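Long-range contacts in putative NADPH:quinone reductase (Bacillus thuringiensis, PDB 3GMS), which probably reduces quinones with NADPH, pairing a GroES-like domain with a nucleotide-binding Rossmann domain: residues Met39-Ile44 with Asp118-Ala123; Met299-Thr304 with Lys326-Ser331. One frame throughout, in Å; residues are numbered along the deposited sequence.

Contact 1: Met39-Ile44 with Asp118-Ala123; sequences MLVRPI and DDFTAA
The ring of Phe120 takes Val41 over one face: methyl CG2 stands 4.2 Å from the ring centroid, 19° off the normal and shifted toward the rim, a CH-pi contact. The second methyl of Val41, CG1, touches the CD1-CE1 side of the ring, 3.7 Å from Phe120 CD1. The same CG1 leans on Ala123 CB one helical turn later, so a single isopropyl group fills the angle between ring and helix; with chi1 at 174°, CG1 goes opposite the backbone N and CG2 is left to meet the aromatic face. Phe120 also forms an edge-to-face pair with Phe328 of strand 326-330.

The other flat group is the carboxylate of Asp119. Leu40 brings its CD1 methyl to 3.9 Å from Asp119 OD1, a plain van der Waals approach, while the charge is met by others: OD1 by a salt bridge from Arg89 and OD2 by the hydroxyl of Tyr332. With one partner on each oxygen, the carboxylate is held against rotation. At the far end of the contact, Pro43 CD lies close to Ala123 O, 3.1 Å away.

The helix start is secured by Asp118, the N-cap residue. Its OD1 accepts from Thr121 N at 2.9 Å, met from above the carboxylate plane, and weakly from Phe120 N; Thr121 OG1 gives a further bond to OD2 of 2.7 Å.

Leu40 and Val41 can both turn toward the helix because they share one partner, Val71, across the sheet. This is a classic beta bulge, and here it lets strand 34-43 of the GroES-like domain present two consecutive aliphatic side chains to the short helix 119-122.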
loop_
_atom_site.group_PDB
_atom_site.type_symbol
_atom_site.label_atom_id
_atom_site.label_comp_id
_atom_site.label_asym_id
_atom_site.label_seq_id
_atom_site.Cartn_x
_atom_site.Cartn_y
_atom_site.Cartn_z
ATOM N N MET A 39 -7.286 12.030 14.394
ATOM C CA MET A 39 -7.033 11.886 12.930
ATOM C C MET A 39 -7.475 13.102 12.107
ATOM O O MET A 39 -8.493 13.739 12.399
ATOM C CB MET A 39 -7.733 10.630 12.410
ATOM C CG MET A 39 -7.189 9.285 13.022
ATOM S SD MET A 39 -5.386 9.088 12.982
ATOM C CE MET A 39 -5.228 8.774 11.178
ATOM N N LEU A 40 -6.694 13.397 11.062
ATOM C CA LEU A 40 -6.998 14.479 10.148
ATOM C C LEU A 40 -7.470 13.856 8.868
ATOM O O LEU A 40 -8.573 14.161 8.408
ATOM C CB LEU A 40 -5.752 15.317 9.878
ATOM C CG LEU A 40 -5.200 16.021 11.123
ATOM C CD1 LEU A 40 -3.795 16.555 10.869
ATOM C CD2 LEU A 40 -6.110 17.197 11.491
ATOM N N VAL A 41 -6.674 12.917 8.334
ATOM C CA VAL A 41 -6.911 12.442 6.947
ATOM C C VAL A 41 -6.512 10.968 6.862
ATOM O O VAL A 41 -5.443 10.579 7.325
ATOM C CB VAL A 41 -6.087 13.230 5.913
ATOM C CG1 VAL A 41 -6.225 12.637 4.474
ATOM C CG2 VAL A 41 -6.411 14.728 5.936
ATOM N N ARG A 42 -7.366 10.141 6.265
ATOM C CA ARG A 42 -6.910 8.764 5.882
ATOM C C ARG A 42 -7.300 8.516 4.427
ATOM O O ARG A 42 -8.391 8.939 4.026
ATOM C CB ARG A 42 -7.579 7.626 6.701
ATOM C CG ARG A 42 -7.913 7.964 8.145
ATOM C CD ARG A 42 -9.296 8.591 8.216
ATOM N NE ARG A 42 -9.772 8.941 9.568
ATOM C CZ ARG A 42 -10.415 10.069 9.876
ATOM N NH1 ARG A 42 -10.620 11.040 8.988
ATOM N NH2 ARG A 42 -10.826 10.257 11.136
ATOM N N PRO A 43 -6.473 7.764 3.673
ATOM C CA PRO A 43 -6.879 7.359 2.335
ATOM C C PRO A 43 -7.853 6.188 2.470
ATOM O O PRO A 43 -7.881 5.497 3.499
ATOM C CB PRO A 43 -5.555 6.885 1.720
ATOM C CG PRO A 43 -4.881 6.131 2.891
ATOM C CD PRO A 43 -5.225 7.090 4.097
ATOM N N ILE A 44 -8.656 5.973 1.433
ATOM C CA ILE A 44 -9.359 4.720 1.274
ATOM C C ILE A 44 -8.557 3.888 0.283
ATOM O O ILE A 44 -8.609 4.099 -0.932
ATOM C CB ILE A 44 -10.808 4.926 0.799
ATOM C CG1 ILE A 44 -11.569 5.700 1.906
ATOM C CG2 ILE A 44 -11.468 3.531 0.503
ATOM C CD1 ILE A 44 -13.014 6.130 1.531
ATOM N N ASP A 118 2.671 17.782 3.465
ATOM C CA ASP A 118 1.236 18.085 3.684
ATOM C C ASP A 118 0.486 16.822 4.163
ATOM O O ASP A 118 0.999 15.700 4.022
ATOM C CB ASP A 118 0.580 18.638 2.413
ATOM C CG ASP A 118 0.422 17.572 1.336
ATOM O OD1 ASP A 118 -0.599 16.831 1.348
ATOM O OD2 ASP A 118 1.291 17.475 0.466
ATOM N N ASP A 119 -0.692 17.013 4.761
ATOM C CA ASP A 119 -1.485 15.895 5.327
ATOM C C ASP A 119 -1.824 14.812 4.283
ATOM O O ASP A 119 -1.851 13.624 4.599
ATOM C CB ASP A 119 -2.840 16.383 5.861
ATOM C CG ASP A 119 -2.719 17.366 7.005
ATOM O OD1 ASP A 119 -1.694 17.392 7.723
ATOM O OD2 ASP A 119 -3.670 18.132 7.178
ATOM N N PHE A 120 -2.119 15.209 3.049
ATOM C CA PHE A 120 -2.566 14.215 2.064
ATOM C C PHE A 120 -1.431 13.349 1.521
ATOM O O PHE A 120 -1.573 12.140 1.294
ATOM C CB PHE A 120 -3.370 14.888 0.953
ATOM C CG PHE A 120 -4.661 15.438 1.443
ATOM C CD1 PHE A 120 -5.834 14.669 1.373
ATOM C CD2 PHE A 120 -4.702 16.729 2.019
ATOM C CE1 PHE A 120 -7.062 15.184 1.860
ATOM C CE2 PHE A 120 -5.918 17.260 2.488
ATOM C CZ PHE A 120 -7.111 16.482 2.407
ATOM N N THR A 121 -0.256 13.958 1.424
ATOM C CA THR A 121 0.950 13.206 1.118
ATOM C C THR A 121 1.271 12.287 2.291
ATOM O O THR A 121 1.532 11.095 2.102
ATOM C CB THR A 121 2.102 14.200 0.806
ATOM O OG1 THR A 121 1.725 14.950 -0.347
ATOM C CG2 THR A 121 3.405 13.431 0.520
ATOM N N ALA A 122 1.279 12.832 3.524
ATOM C CA ALA A 122 1.569 12.022 4.692
ATOM C C ALA A 122 0.618 10.830 4.849
ATOM O O ALA A 122 1.024 9.714 5.216
ATOM C CB ALA A 122 1.514 12.909 5.977
ATOM N N ALA A 123 -0.637 11.064 4.516
ATOM C CA ALA A 123 -1.651 10.043 4.666
ATOM C C ALA A 123 -1.443 8.839 3.716
ATOM O O ALA A 123 -2.193 7.842 3.787
ATOM C CB ALA A 123 -3.043 10.688 4.450
#

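Contact 2: Met299-Thr304 with Lys326-Ser331; sequences MKVHST and KVFLTS
Strands 301-306 and 326-330 are the two parallel strands of a beta-alpha-beta unit whose crossover is helix 310-318. Lys326 N opens the pairing by donating to Lys300 O at 3.1 Å, almost in line with the carbonyl. Lys326 O then accepts from His302 N (2.9 Å), which comes from well above the carbonyl plane, and Phe328 N reaches Ser303 O at 3.0 Å. The spacing is uneven: Val301 pairs with Lys326 and Thr304 with Phe328, so three steps on one strand answer two on the other. The irregularity sits at His302, whose psi of -56° turns the chain out of extended form.

That kink puts His302 and Ser303 side by side. Ser303 OG lies in the plane of the imidazole, at its edge, and shares a 2.8 Å hydrogen bond with His302 ND1, while NE2 has a weak bond to Thr323. Methyl CG2 of Val327 rests against both polar atoms, 3.8 Å from His302 ND1, its side chain running alongside the imidazole and in the same direction. Val316 and Val317 of helix 310-318 pack on Val327, and Val316 also touches His302.

Strand 326-330 is itself built into the GroES-like domain sheet, where it also runs antiparallel to strand 34-43. On the face carrying Phe328, the Val301 side chain crosses that of Phe328 at about a right angle, CG1 lying 3.8 Å from Phe328 CD2 and CG2 nearest CE2, and Ser303 O sits at the ring edge, near its plane. The Lys326 chain bends at chi2 and chi3, 68° and 81°, which carries NZ away from the strand pair to Asn45 OD1. Farther along, Thr330 CG2 lies 4.0 Å from Thr304 CB, with Thr304 CG2 scarcely farther.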
loop_
_atom_site.group_PDB
_atom_site.type_symbol
_atom_site.label_atom_id
_atom_site.label_comp_id
_atom_site.label_asym_id
_atom_site.label_seq_id
_atom_site.Cartn_x
_atom_site.Cartn_y
_atom_site.Cartn_z
ATOM N N MET A 299 0.013 9.983 -5.207
ATOM C CA MET A 299 -1.127 10.277 -6.071
ATOM C C MET A 299 -1.808 11.603 -5.717
ATOM O O MET A 299 -1.861 12.013 -4.578
ATOM C CB MET A 299 -2.143 9.132 -6.044
ATOM C CG MET A 299 -1.566 7.755 -6.287
ATOM S SD MET A 299 -1.198 7.414 -8.033
ATOM C CE MET A 299 -2.672 8.063 -8.826
ATOM N N LYS A 300 -2.330 12.280 -6.728
ATOM C CA LYS A 300 -3.075 13.516 -6.472
ATOM C C LYS A 300 -4.410 13.165 -5.768
ATOM O O LYS A 300 -4.859 12.005 -5.769
ATOM C CB LYS A 300 -3.316 14.251 -7.797
ATOM C CG LYS A 300 -3.843 13.323 -8.866
ATOM C CD LYS A 300 -3.703 13.913 -10.259
ATOM C CE LYS A 300 -4.657 13.221 -11.216
ATOM N NZ LYS A 300 -4.557 13.881 -12.531
ATOM N N VAL A 301 -5.037 14.144 -5.135
ATOM C CA VAL A 301 -6.315 13.915 -4.514
ATOM C C VAL A 301 -7.452 13.811 -5.540
ATOM O O VAL A 301 -7.684 14.771 -6.302
ATOM C CB VAL A 301 -6.651 15.052 -3.515
ATOM C CG1 VAL A 301 -7.917 14.750 -2.771
ATOM C CG2 VAL A 301 -5.492 15.209 -2.499
ATOM N N HIS A 302 -8.175 12.693 -5.522
ATOM C CA HIS A 302 -9.430 12.527 -6.301
ATOM C C HIS A 302 -10.602 13.290 -5.679
ATOM O O HIS A 302 -11.247 14.107 -6.337
ATOM C CB HIS A 302 -9.789 11.031 -6.447
ATOM C CG HIS A 302 -11.050 10.764 -7.234
ATOM N ND1 HIS A 302 -12.314 10.847 -6.687
ATOM C CD2 HIS A 302 -11.224 10.387 -8.529
ATOM C CE1 HIS A 302 -13.213 10.548 -7.611
ATOM N NE2 HIS A 302 -12.579 10.263 -8.737
ATOM N N SER A 303 -10.894 13.015 -4.410
ATOM C CA SER A 303 -12.028 13.617 -3.735
ATOM C C SER A 303 -11.880 13.355 -2.251
ATOM O O SER A 303 -11.056 12.513 -1.858
ATOM C CB SER A 303 -13.384 13.070 -4.271
ATOM O OG SER A 303 -13.477 11.643 -4.262
ATOM N N THR A 304 -12.652 14.097 -1.456
ATOM C CA THR A 304 -12.583 14.082 0.009
ATOM C C THR A 304 -13.987 13.998 0.626
ATOM O O THR A 304 -14.956 14.647 0.124
ATOM C CB THR A 304 -11.853 15.340 0.532
ATOM O OG1 THR A 304 -12.520 16.546 0.075
ATOM C CG2 THR A 304 -10.393 15.346 0.052
ATOM N N LYS A 326 -6.497 9.402 -5.403
ATOM C CA LYS A 326 -6.871 8.819 -4.135
ATOM C C LYS A 326 -8.093 9.500 -3.473
ATOM O O LYS A 326 -8.167 10.716 -3.449
ATOM C CB LYS A 326 -5.650 8.954 -3.221
ATOM C CG LYS A 326 -5.709 8.087 -1.997
ATOM C CD LYS A 326 -5.603 6.589 -2.341
ATOM C CE LYS A 326 -4.184 6.145 -2.558
ATOM N NZ LYS A 326 -4.138 4.667 -2.622
ATOM N N VAL A 327 -9.046 8.707 -2.957
ATOM C CA VAL A 327 -10.164 9.233 -2.222
ATOM C C VAL A 327 -9.791 9.239 -0.737
ATOM O O VAL A 327 -9.167 8.301 -0.266
ATOM C CB VAL A 327 -11.401 8.338 -2.426
ATOM C CG1 VAL A 327 -12.611 8.892 -1.619
ATOM C CG2 VAL A 327 -11.733 8.258 -3.943
ATOM N N PHE A 328 -10.129 10.288 -0.018
ATOM C CA PHE A 328 -9.797 10.374 1.412
ATOM C C PHE A 328 -10.978 10.619 2.300
ATOM O O PHE A 328 -11.963 11.268 1.885
ATOM C CB PHE A 328 -8.806 11.541 1.647
ATOM C CG PHE A 328 -7.492 11.390 0.939
ATOM C CD1 PHE A 328 -6.374 10.862 1.613
ATOM C CD2 PHE A 328 -7.333 11.813 -0.382
ATOM C CE1 PHE A 328 -5.161 10.737 0.955
ATOM C CE2 PHE A 328 -6.103 11.656 -1.064
ATOM C CZ PHE A 328 -5.015 11.131 -0.382
ATOM N N LEU A 329 -10.826 10.177 3.558
ATOM C CA LEU A 329 -11.772 10.457 4.639
ATOM C C LEU A 329 -11.161 11.483 5.525
ATOM O O LEU A 329 -10.067 11.268 6.057
ATOM C CB LEU A 329 -12.038 9.192 5.466
ATOM C CG LEU A 329 -12.799 8.077 4.728
ATOM C CD1 LEU A 329 -12.728 6.731 5.457
ATOM C CD2 LEU A 329 -14.289 8.459 4.327
ATOM N N THR A 330 -11.830 12.633 5.667
ATOM C CA THR A 330 -11.152 13.742 6.319
ATOM C C THR A 330 -11.937 14.119 7.577
ATOM O O THR A 330 -13.141 13.827 7.676
ATOM C CB THR A 330 -10.984 14.973 5.380
ATOM O OG1 THR A 330 -12.280 15.479 5.032
ATOM C CG2 THR A 330 -10.185 14.635 4.105
ATOM N N SER A 331 -11.260 14.747 8.533
ATOM C CA SER A 331 -11.898 15.083 9.805
ATOM C C SER A 331 -11.446 16.431 10.333
ATOM O O SER A 331 -11.155 16.558 11.509
ATOM C CB SER A 331 -11.586 14.003 10.849
ATOM O OG SER A 331 -12.307 12.810 10.608
#

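From the N terminus, after the antiparallel pair 4-10 and 20-26, strand 34-43 is the first strand of the mixed sheet, and contact 1 closes when the chain comes back, 74 residues on from the end of 39-44, as segment 118-123. The chain then leaves to build the parallel six-stranded Rossmann sheet and its helices. Only after this does it return, and contact 2 closes the short crossover, 22 residues from the end of 299-304 to the start of 326-331. The two are in series, neither nested nor crossing, yet their centres lie about 8 Å apart. Strand 326-330 pairs with strand 34-43, with Leu40 O 2.8 Å from Ser331 N. The C-terminal part of the chain thus completes the sheet begun near the N terminus.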